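Local coordinates for methylase yhhF (Escherichia coli, PDB 2FPO), which methylates the exocyclic N2 of guanine 966 of 16S rRNA within the assembled 30S particle, using S-adenosyl-L-methionine as methyl donor, at residues E153-P167 with E178-E192. Residues are numbered along the deposited sequence; the frame is centred on the assembly and turned at random. Where two conformers were deposited one is given.
Sequences EALIYVESEVENGLP and EKVAGQVAYRLYQRE
Tyr157, Glu159 and Tyr186 show how two antiparallel strands can fix the polar end of a side chain by sharing one face. The Tyr157 hydroxyl donates to Glu159 OE1, 2.7 Å from its OH, on the anti side of the carboxylate. That same OH lies 3.3 Å from Tyr186 CD1, at the edge of the second ring and near its plane. Glu159 reaches this edge because its CG stands anti to the backbone N (chi1 -179°), which lays the extended chain alongside Tyr186, while Val184 CG1 lies over one face of the Tyr186 ring, toward its rim. A leucine in place of Glu159 would probably leave the Tyr157 hydroxyl without its acceptor beside the Tyr186 edge. Val41 of helix 39-53 touches both tyrosines. In the seven-stranded sheet of this Rossmann-like methyltransferase, strand 184-191 runs antiparallel between 154-161 and 173-181, the reversed strand characteristic of the class I fold. Paired backbone bonds join the strands, as at Val158 and Arg187. On the face of those two residues, Arg187 CG stands anti to the carbonyl carbon (chi1 -62°), and from there the chain runs extended to NE, setting the guanidinium against the 3-10 turn and loop of 162-167. Leu166 CD2 covers one face, 3.8 Å from Arg187 NE, and Ala185 CB lies against the opposite one. At the guanidinium edge, NE forms a salt bridge with Glu178 OE2 at 2.6 Å, and a water bound to NH1 at 2.8 Å also donates to Glu161 O. Further along, Val158 CG2 approaches the Tyr189 ring obliquely, 4.0 Å from CD2, and Pro167 CG meets Tyr189 OH at 3.4 Å.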
ATOM      1  N   GLU A 153       5.486  15.191   3.346  1.00 36.44           N
ATOM      2  CA  GLU A 153       4.767  14.737   4.542  1.00 37.02           C
ATOM      3  C   GLU A 153       4.004  13.430   4.342  1.00 35.81           C
ATOM      4  O   GLU A 153       2.837  13.319   4.707  1.00 37.19           O
ATOM      5  CB  GLU A 153       3.793  15.802   5.054  1.00 37.10           C
ATOM      6  CG  GLU A 153       4.449  17.062   5.628  1.00 39.17           C
ATOM      7  CD  GLU A 153       3.457  17.887   6.439  1.00 39.73           C
ATOM      8  OE1 GLU A 153       3.909  18.748   7.215  1.00 44.29           O
ATOM      9  OE2 GLU A 153       2.228  17.652   6.313  1.00 43.80           O
ATOM     10  N   ALA A 154       4.666  12.439   3.779  1.00 33.84           N
ATOM     11  CA  ALA A 154       4.014  11.191   3.402  1.00 32.33           C
ATOM     12  C   ALA A 154       3.499  10.350   4.595  1.00 31.28           C
ATOM     13  O   ALA A 154       4.004  10.454   5.722  1.00 30.60           O
ATOM     14  CB  ALA A 154       4.964  10.383   2.520  1.00 31.89           C
ATOM     15  N   LEU A 155       2.488   9.531   4.314  1.00 30.02           N
ATOM     16  CA  LEU A 155       1.958   8.531   5.240  1.00 29.66           C
ATOM     17  C   LEU A 155       2.340   7.174   4.719  1.00 29.49           C
ATOM     18  O   LEU A 155       2.166   6.903   3.530  1.00 30.65           O
ATOM     19  CB  LEU A 155       0.430   8.648   5.331  1.00 28.79           C
ATOM     20  CG  LEU A 155       0.037   9.985   5.951  1.00 29.38           C
ATOM     21  CD1 LEU A 155      -1.393  10.382   5.602  1.00 27.32           C
ATOM     22  CD2 LEU A 155       0.295   9.956   7.473  1.00 30.57           C
ATOM     23  N   ILE A 156       2.934   6.353   5.573  1.00 29.75           N
ATOM     24  CA  ILE A 156       3.353   5.001   5.202  1.00 29.13           C
ATOM     25  C   ILE A 156       2.636   3.979   6.112  1.00 29.30           C
ATOM     26  O   ILE A 156       2.786   3.982   7.327  1.00 29.89           O
ATOM     27  CB  ILE A 156       4.884   4.813   5.298  1.00 28.87           C
ATOM     28  CG1 ILE A 156       5.644   5.913   4.542  1.00 28.84           C
ATOM     29  CG2 ILE A 156       5.305   3.410   4.815  1.00 28.90           C
ATOM     30  CD1 ILE A 156       6.029   7.155   5.434  1.00 29.48           C
ATOM     31  N   TYR A 157       1.848   3.122   5.506  1.00 29.30           N
ATOM     32  CA  TYR A 157       1.104   2.109   6.241  1.00 29.31           C
ATOM     33  C   TYR A 157       2.004   0.894   6.333  1.00 28.17           C
ATOM     34  O   TYR A 157       2.574   0.467   5.325  1.00 26.62           O
ATOM     35  CB  TYR A 157      -0.223   1.785   5.523  1.00 30.62           C
ATOM     36  CG  TYR A 157      -0.941   0.522   5.995  1.00 33.14           C
ATOM     37  CD1 TYR A 157      -1.623   0.489   7.218  1.00 34.52           C
ATOM     38  CD2 TYR A 157      -0.942  -0.628   5.208  1.00 32.08           C
ATOM     39  CE1 TYR A 157      -2.287  -0.677   7.647  1.00 36.21           C
ATOM     40  CE2 TYR A 157      -1.594  -1.783   5.624  1.00 34.07           C
ATOM     41  CZ  TYR A 157      -2.257  -1.812   6.833  1.00 35.32           C
ATOM     42  OH  TYR A 157      -2.905  -2.970   7.208  1.00 38.17           O
ATOM     43  N   VAL A 158       2.147   0.376   7.548  1.00 27.45           N
ATOM     44  CA  VAL A 158       3.004  -0.763   7.825  1.00 29.18           C
ATOM     45  C   VAL A 158       2.191  -1.767   8.627  1.00 30.07           C
ATOM     46  O   VAL A 158       1.573  -1.433   9.635  1.00 29.65           O
ATOM     47  CB  VAL A 158       4.320  -0.362   8.616  1.00 29.59           C
ATOM     48  CG1 VAL A 158       5.136  -1.598   8.964  1.00 29.69           C
ATOM     49  CG2 VAL A 158       5.156   0.595   7.811  1.00 29.80           C
ATOM     50  N   GLU A 159       2.137  -2.989   8.112  1.00 30.98           N
ATOM     51  CA  GLU A 159       1.484  -4.086   8.775  1.00 32.14           C
ATOM     52  C   GLU A 159       2.555  -5.103   9.249  1.00 32.85           C
ATOM     53  O   GLU A 159       3.473  -5.472   8.490  1.00 32.16           O
ATOM     54  CB  GLU A 159       0.497  -4.725   7.802  1.00 31.60           C
ATOM     55  CG  GLU A 159      -0.275  -5.852   8.363  1.00 36.40           C
ATOM     56  CD  GLU A 159      -1.387  -6.335   7.429  1.00 39.19           C
ATOM     57  OE1 GLU A 159      -2.092  -5.486   6.824  1.00 37.73           O
ATOM     58  OE2 GLU A 159      -1.548  -7.574   7.341  1.00 40.92           O
ATOM     59  N   SER A 160       2.431  -5.540  10.505  1.00 33.16           N
ATOM     60  CA  SER A 160       3.426  -6.411  11.112  1.00 33.17           C
ATOM     61  C   SER A 160       2.884  -7.177  12.316  1.00 32.99           C
ATOM     62  O   SER A 160       2.094  -6.648  13.072  1.00 32.22           O
ATOM     63  CB  SER A 160       4.643  -5.581  11.529  1.00 33.07           C
ATOM     64  OG  SER A 160       5.733  -6.421  11.855  1.00 35.08           O
ATOM     65  N   GLU A 161       3.342  -8.417  12.495  1.00 33.31           N
ATOM     66  CA  GLU A 161       2.968  -9.216  13.659  0.50 33.66           C
ATOM     67  C   GLU A 161       3.484  -8.554  14.931  1.00 34.17           C
ATOM     68  O   GLU A 161       4.644  -8.132  14.987  1.00 34.09           O
ATOM     69  CB  GLU A 161       3.529 -10.639  13.548  0.50 33.33           C
ATOM     70  CG  GLU A 161       2.820 -11.517  12.533  0.50 32.70           C
ATOM     71  CD  GLU A 161       2.927 -10.994  11.099  0.50 31.85           C
ATOM     72  OE1 GLU A 161       4.058 -10.679  10.644  0.50 29.51           O
ATOM     73  OE2 GLU A 161       1.868 -10.906  10.435  0.50 30.14           O
ATOM     74  N   VAL A 162       2.612  -8.450  15.927  1.00 34.71           N
ATOM     75  CA  VAL A 162       2.947  -7.865  17.245  1.00 37.02           C
ATOM     76  C   VAL A 162       4.275  -8.395  17.795  1.00 38.05           C
ATOM     77  O   VAL A 162       5.147  -7.618  18.209  1.00 38.37           O
ATOM     78  CB  VAL A 162       1.835  -8.133  18.278  1.00 36.38           C
ATOM     79  CG1 VAL A 162       2.326  -7.860  19.694  1.00 37.67           C
ATOM     80  CG2 VAL A 162       0.635  -7.282  17.964  1.00 36.71           C
ATOM     81  N   GLU A 163       4.418  -9.718  17.744  1.00 39.38           N
ATOM     82  CA  GLU A 163       5.598 -10.446  18.205  1.00 40.91           C
ATOM     83  C   GLU A 163       6.923  -9.858  17.711  1.00 41.00           C
ATOM     84  O   GLU A 163       7.973 -10.072  18.340  1.00 40.80           O
ATOM     85  CB  GLU A 163       5.498 -11.885  17.712  1.00 41.59           C
ATOM     86  CG  GLU A 163       6.013 -12.923  18.668  1.00 44.00           C
ATOM     87  CD  GLU A 163       5.788 -14.332  18.146  1.00 47.51           C
ATOM     88  OE1 GLU A 163       5.524 -14.471  16.929  1.00 49.70           O
ATOM     89  OE2 GLU A 163       5.879 -15.290  18.955  1.00 49.61           O
ATOM     90  N   ASN A 164       6.862  -9.120  16.600  1.00 40.31           N
ATOM     91  CA  ASN A 164       8.042  -8.541  15.972  1.00 40.12           C
ATOM     92  C   ASN A 164       8.527  -7.287  16.669  1.00 39.73           C
ATOM     93  O   ASN A 164       9.670  -6.903  16.482  1.00 40.10           O
ATOM     94  CB  ASN A 164       7.783  -8.207  14.491  1.00 40.16           C
ATOM     95  CG  ASN A 164       7.609  -9.443  13.621  1.00 40.66           C
ATOM     96  OD1 ASN A 164       6.909  -9.411  12.598  1.00 41.22           O
ATOM     97  ND2 ASN A 164       8.255 -10.530  14.006  1.00 41.61           N
ATOM     98  N   GLY A 165       7.662  -6.660  17.465  1.00 39.17           N
ATOM     99  CA  GLY A 165       7.933  -5.343  18.033  1.00 38.76           C
ATOM    100  C   GLY A 165       7.740  -4.200  17.038  1.00 38.79           C
ATOM    101  O   GLY A 165       7.259  -4.404  15.907  1.00 39.07           O
ATOM    102  N   LEU A 166       8.129  -2.992  17.445  1.00 37.88           N
ATOM    103  CA  LEU A 166       8.090  -1.832  16.552  1.00 37.10           C
ATOM    104  C   LEU A 166       9.207  -1.951  15.529  1.00 36.49           C
ATOM    105  O   LEU A 166      10.342  -2.262  15.903  1.00 36.39           O
ATOM    106  CB  LEU A 166       8.276  -0.536  17.340  1.00 36.94           C
ATOM    107  CG  LEU A 166       7.211  -0.121  18.338  1.00 36.86           C
ATOM    108  CD1 LEU A 166       7.876   0.703  19.433  1.00 38.81           C
ATOM    109  CD2 LEU A 166       6.063   0.656  17.674  1.00 36.53           C
ATOM    110  N   PRO A 167       8.897  -1.725  14.228  1.00 35.64           N
ATOM    111  CA  PRO A 167      10.010  -1.743  13.262  1.00 35.04           C
ATOM    112  C   PRO A 167      10.925  -0.528  13.427  1.00 34.29           C
ATOM    113  O   PRO A 167      10.471   0.540  13.840  1.00 33.41           O
ATOM    114  CB  PRO A 167       9.305  -1.677  11.904  1.00 34.42           C
ATOM    115  CG  PRO A 167       8.011  -0.947  12.192  1.00 35.29           C
ATOM    116  CD  PRO A 167       7.599  -1.470  13.571  1.00 35.99           C
ATOM    117  N   GLU A 178      -2.091   3.732  15.162  1.00 33.56           N
ATOM    118  CA  GLU A 178      -1.830   2.321  15.457  1.00 35.10           C
ATOM    119  C   GLU A 178      -3.081   1.562  15.926  1.00 34.67           C
ATOM    120  O   GLU A 178      -3.829   2.056  16.740  1.00 34.97           O
ATOM    121  CB  GLU A 178      -0.715   2.172  16.497  1.00 34.80           C
ATOM    122  CG  GLU A 178      -0.297   0.704  16.697  1.00 35.58           C
ATOM    123  CD  GLU A 178       0.716   0.512  17.806  1.00 37.03           C
ATOM    124  OE1 GLU A 178       0.369   0.758  18.973  1.00 38.77           O
ATOM    125  OE2 GLU A 178       1.857   0.090  17.513  1.00 40.53           O
ATOM    126  N   LYS A 179      -3.287   0.364  15.403  1.00 35.11           N
ATOM    127  CA  LYS A 179      -4.328  -0.521  15.894  1.00 36.17           C
ATOM    128  C   LYS A 179      -3.739  -1.912  16.027  1.00 36.57           C
ATOM    129  O   LYS A 179      -3.092  -2.418  15.112  1.00 36.76           O
ATOM    130  CB  LYS A 179      -5.514  -0.580  14.934  1.00 35.60           C
ATOM    131  CG  LYS A 179      -6.651  -1.478  15.418  1.00 36.77           C
ATOM    132  CD  LYS A 179      -7.787  -1.552  14.411  1.00 37.26           C
ATOM    133  CE  LYS A 179      -9.047  -2.124  15.074  1.00 40.54           C
ATOM    134  NZ  LYS A 179     -10.273  -2.043  14.204  1.00 39.75           N
ATOM    135  N   VAL A 180      -3.964  -2.532  17.174  1.00 37.39           N
ATOM    136  CA  VAL A 180      -3.600  -3.927  17.356  1.00 38.26           C
ATOM    137  C   VAL A 180      -4.869  -4.771  17.394  1.00 38.74           C
ATOM    138  O   VAL A 180      -5.779  -4.500  18.169  1.00 38.73           O
ATOM    139  CB  VAL A 180      -2.704  -4.133  18.603  1.00 38.34           C
ATOM    140  CG1 VAL A 180      -2.376  -5.599  18.798  1.00 37.95           C
ATOM    141  CG2 VAL A 180      -1.417  -3.325  18.449  1.00 38.46           C
ATOM    142  N   ALA A 181      -4.935  -5.758  16.507  1.00 39.10           N
ATOM    143  CA  ALA A 181      -6.042  -6.707  16.476  1.00 39.75           C
ATOM    144  C   ALA A 181      -5.504  -8.097  16.185  1.00 39.86           C
ATOM    145  O   ALA A 181      -4.874  -8.341  15.150  1.00 39.90           O
ATOM    146  CB  ALA A 181      -7.083  -6.307  15.437  1.00 39.94           C
ATOM    147  N   GLY A 182      -5.764  -9.001  17.118  1.00 40.61           N
ATOM    148  CA  GLY A 182      -5.236 -10.353  17.050  1.00 40.43           C
ATOM    149  C   GLY A 182      -3.735 -10.367  17.270  1.00 40.19           C
ATOM    150  O   GLY A 182      -3.204  -9.777  18.219  1.00 40.01           O
ATOM    151  N   GLN A 183      -3.059 -11.050  16.367  1.00 39.74           N
ATOM    152  CA  GLN A 183      -1.619 -11.180  16.417  1.00 39.69           C
ATOM    153  C   GLN A 183      -0.930 -10.033  15.658  1.00 37.92           C
ATOM    154  O   GLN A 183       0.282 -10.060  15.512  1.00 37.67           O
ATOM    155  CB  GLN A 183      -1.226 -12.527  15.790  1.00 39.88           C
ATOM    156  CG  GLN A 183      -1.887 -12.767  14.408  1.00 41.99           C
ATOM    157  CD  GLN A 183      -1.309 -13.945  13.616  1.00 41.96           C
ATOM    158  OE1 GLN A 183      -0.905 -13.785  12.458  1.00 43.83           O
ATOM    159  NE2 GLN A 183      -1.292 -15.135  14.230  1.00 45.33           N
ATOM    160  N   VAL A 184      -1.694  -9.042  15.174  1.00 36.22           N
ATOM    161  CA  VAL A 184      -1.170  -8.086  14.158  1.00 34.73           C
ATOM    162  C   VAL A 184      -1.244  -6.607  14.567  1.00 33.83           C
ATOM    163  O   VAL A 184      -2.253  -6.139  15.085  1.00 33.58           O
ATOM    164  CB  VAL A 184      -1.853  -8.264  12.766  1.00 34.36           C
ATOM    165  CG1 VAL A 184      -1.105  -7.482  11.686  1.00 34.50           C
ATOM    166  CG2 VAL A 184      -1.922  -9.728  12.373  1.00 33.91           C
ATOM    167  N   ALA A 185      -0.160  -5.882  14.315  1.00 33.05           N
ATOM    168  CA  ALA A 185      -0.123  -4.447  14.549  1.00 33.04           C
ATOM    169  C   ALA A 185      -0.232  -3.716  13.223  1.00 32.83           C
ATOM    170  O   ALA A 185       0.552  -3.940  12.304  1.00 32.89           O
ATOM    171  CB  ALA A 185       1.132  -4.048  15.305  1.00 32.11           C
ATOM    172  N   TYR A 186      -1.245  -2.861  13.127  1.00 32.99           N
ATOM    173  CA  TYR A 186      -1.500  -2.065  11.926  1.00 32.74           C
ATOM    174  C   TYR A 186      -1.095  -0.642  12.251  1.00 31.74           C
ATOM    175  O   TYR A 186      -1.631  -0.049  13.172  1.00 32.55           O
ATOM    176  CB  TYR A 186      -2.980  -2.136  11.564  1.00 33.34           C
ATOM    177  CG  TYR A 186      -3.486  -3.555  11.410  1.00 33.33           C
ATOM    178  CD1 TYR A 186      -3.405  -4.211  10.175  1.00 32.20           C
ATOM    179  CD2 TYR A 186      -4.043  -4.242  12.492  1.00 33.94           C
ATOM    180  CE1 TYR A 186      -3.853  -5.496  10.031  1.00 32.72           C
ATOM    181  CE2 TYR A 186      -4.503  -5.539  12.346  1.00 33.22           C
ATOM    182  CZ  TYR A 186      -4.411  -6.149  11.104  1.00 34.05           C
ATOM    183  OH  TYR A 186      -4.833  -7.437  10.940  1.00 35.26           O
ATOM    184  N   ARG A 187      -0.130  -0.101  11.518  1.00 30.67           N
ATOM    185  CA  ARG A 187       0.438   1.206  11.867  1.00 29.67           C
ATOM    186  C   ARG A 187       0.487   2.164  10.664  1.00 28.93           C
ATOM    187  O   ARG A 187       0.602   1.740   9.521  1.00 27.76           O
ATOM    188  CB  ARG A 187       1.841   1.036  12.446  1.00 28.88           C
ATOM    189  CG  ARG A 187       1.882   0.223  13.730  1.00 29.89           C
ATOM    190  CD  ARG A 187       3.316   0.019  14.213  1.00 29.98           C
ATOM    191  NE  ARG A 187       3.314  -0.674  15.495  1.00 32.40           N
ATOM    192  CZ  ARG A 187       3.755  -1.910  15.683  1.00 29.67           C
ATOM    193  NH1 ARG A 187       4.247  -2.604  14.677  1.00 31.17           N
ATOM    194  NH2 ARG A 187       3.716  -2.444  16.886  1.00 32.34           N
ATOM    195  N   LEU A 188       0.420   3.451  10.958  1.00 29.14           N
ATOM    196  CA  LEU A 188       0.588   4.500   9.976  1.00 29.93           C
ATOM    197  C   LEU A 188       1.629   5.473  10.501  1.00 30.35           C
ATOM    198  O   LEU A 188       1.500   5.977  11.619  1.00 30.00           O
ATOM    199  CB  LEU A 188      -0.749   5.187   9.697  1.00 31.09           C
ATOM    200  CG  LEU A 188      -0.855   6.113   8.480  1.00 30.10           C
ATOM    201  CD1 LEU A 188      -0.652   5.366   7.157  1.00 29.33           C
ATOM    202  CD2 LEU A 188      -2.208   6.797   8.522  1.00 30.65           C
ATOM    203  N   TYR A 189       2.702   5.647   9.726  1.00 30.36           N
ATOM    204  CA  TYR A 189       3.782   6.548  10.060  1.00 31.23           C
ATOM    205  C   TYR A 189       3.635   7.799   9.236  1.00 32.56           C
ATOM    206  O   TYR A 189       3.196   7.744   8.092  1.00 32.09           O
ATOM    207  CB  TYR A 189       5.162   5.928   9.796  1.00 30.74           C
ATOM    208  CG  TYR A 189       5.495   4.820  10.762  1.00 31.52           C
ATOM    209  CD1 TYR A 189       6.217   5.072  11.925  1.00 29.39           C
ATOM    210  CD2 TYR A 189       5.074   3.509  10.507  1.00 32.54           C
ATOM    211  CE1 TYR A 189       6.520   4.046  12.818  1.00 29.90           C
ATOM    212  CE2 TYR A 189       5.361   2.479  11.386  1.00 33.62           C
ATOM    213  CZ  TYR A 189       6.067   2.752  12.542  1.00 31.55           C
ATOM    214  OH  TYR A 189       6.329   1.709  13.388  1.00 32.61           O
ATOM    215  N   GLN A 190       3.984   8.930   9.839  1.00 34.12           N
ATOM    216  CA  GLN A 190       4.081  10.178   9.108  1.00 36.31           C
ATOM    217  C   GLN A 190       5.541  10.626   9.014  1.00 37.79           C
ATOM    218  O   GLN A 190       6.276  10.675  10.020  1.00 36.59           O
ATOM    219  CB  GLN A 190       3.239  11.274   9.757  1.00 36.36           C
ATOM    220  CG  GLN A 190       3.159  12.516   8.887  1.00 37.30           C
ATOM    221  CD  GLN A 190       1.985  13.401   9.222  1.00 39.88           C
ATOM    222  OE1 GLN A 190       1.086  13.580   8.410  1.00 42.41           O
ATOM    223  NE2 GLN A 190       1.990  13.966  10.422  1.00 41.94           N
ATOM    224  N   ARG A 191       5.929  10.972   7.795  1.00 39.53           N
ATOM    225  CA  ARG A 191       7.292  11.297   7.483  1.00 42.53           C
ATOM    226  C   ARG A 191       7.461  12.800   7.312  1.00 44.98           C
ATOM    227  O   ARG A 191       6.666  13.452   6.631  1.00 46.24           O
ATOM    228  CB  ARG A 191       7.705  10.533   6.228  1.00 42.14           C
ATOM    229  CG  ARG A 191       9.136  10.726   5.815  1.00 42.56           C
ATOM    230  CD  ARG A 191       9.219  11.388   4.466  1.00 40.14           C
ATOM    231  NE  ARG A 191      10.601  11.439   4.041  1.00 40.20           N
ATOM    232  CZ  ARG A 191      11.069  12.299   3.153  1.00 41.85           C
ATOM    233  NH1 ARG A 191      10.243  13.159   2.566  1.00 41.84           N
ATOM    234  NH2 ARG A 191      12.366  12.304   2.863  1.00 42.08           N
ATOM    235  N   GLU A 192       8.472  13.356   7.966  1.00 47.13           N
ATOM    236  CA  GLU A 192       8.862  14.752   7.725  1.00 49.52           C
ATOM    237  C   GLU A 192      10.073  14.829   6.807  1.00 50.45           C
ATOM    238  O   GLU A 192      11.109  14.218   7.087  1.00 50.46           O
ATOM    239  CB  GLU A 192       9.152  15.459   9.042  1.00 49.33           C
ATOM    240  CG  GLU A 192       7.928  15.693   9.881  1.00 52.41           C
ATOM    241  CD  GLU A 192       6.855  16.495   9.151  1.00 56.30           C
ATOM    242  OE1 GLU A 192       7.089  17.696   8.858  1.00 56.63           O
ATOM    243  OE2 GLU A 192       5.772  15.916   8.889  1.00 58.87           O
TER
HETATM  244  O   HOH W   1       2.960  -2.588  11.873  1.00 28.04           O
HETATM  245  O   HOH W   2       5.085  -5.210  15.220  1.00 35.02           O
HETATM  246  O   HOH W   3       4.433  -4.857  18.404  1.00 43.57           O
HETATM  247  O   HOH W   4       2.154 -11.610  17.005  1.00 46.08           O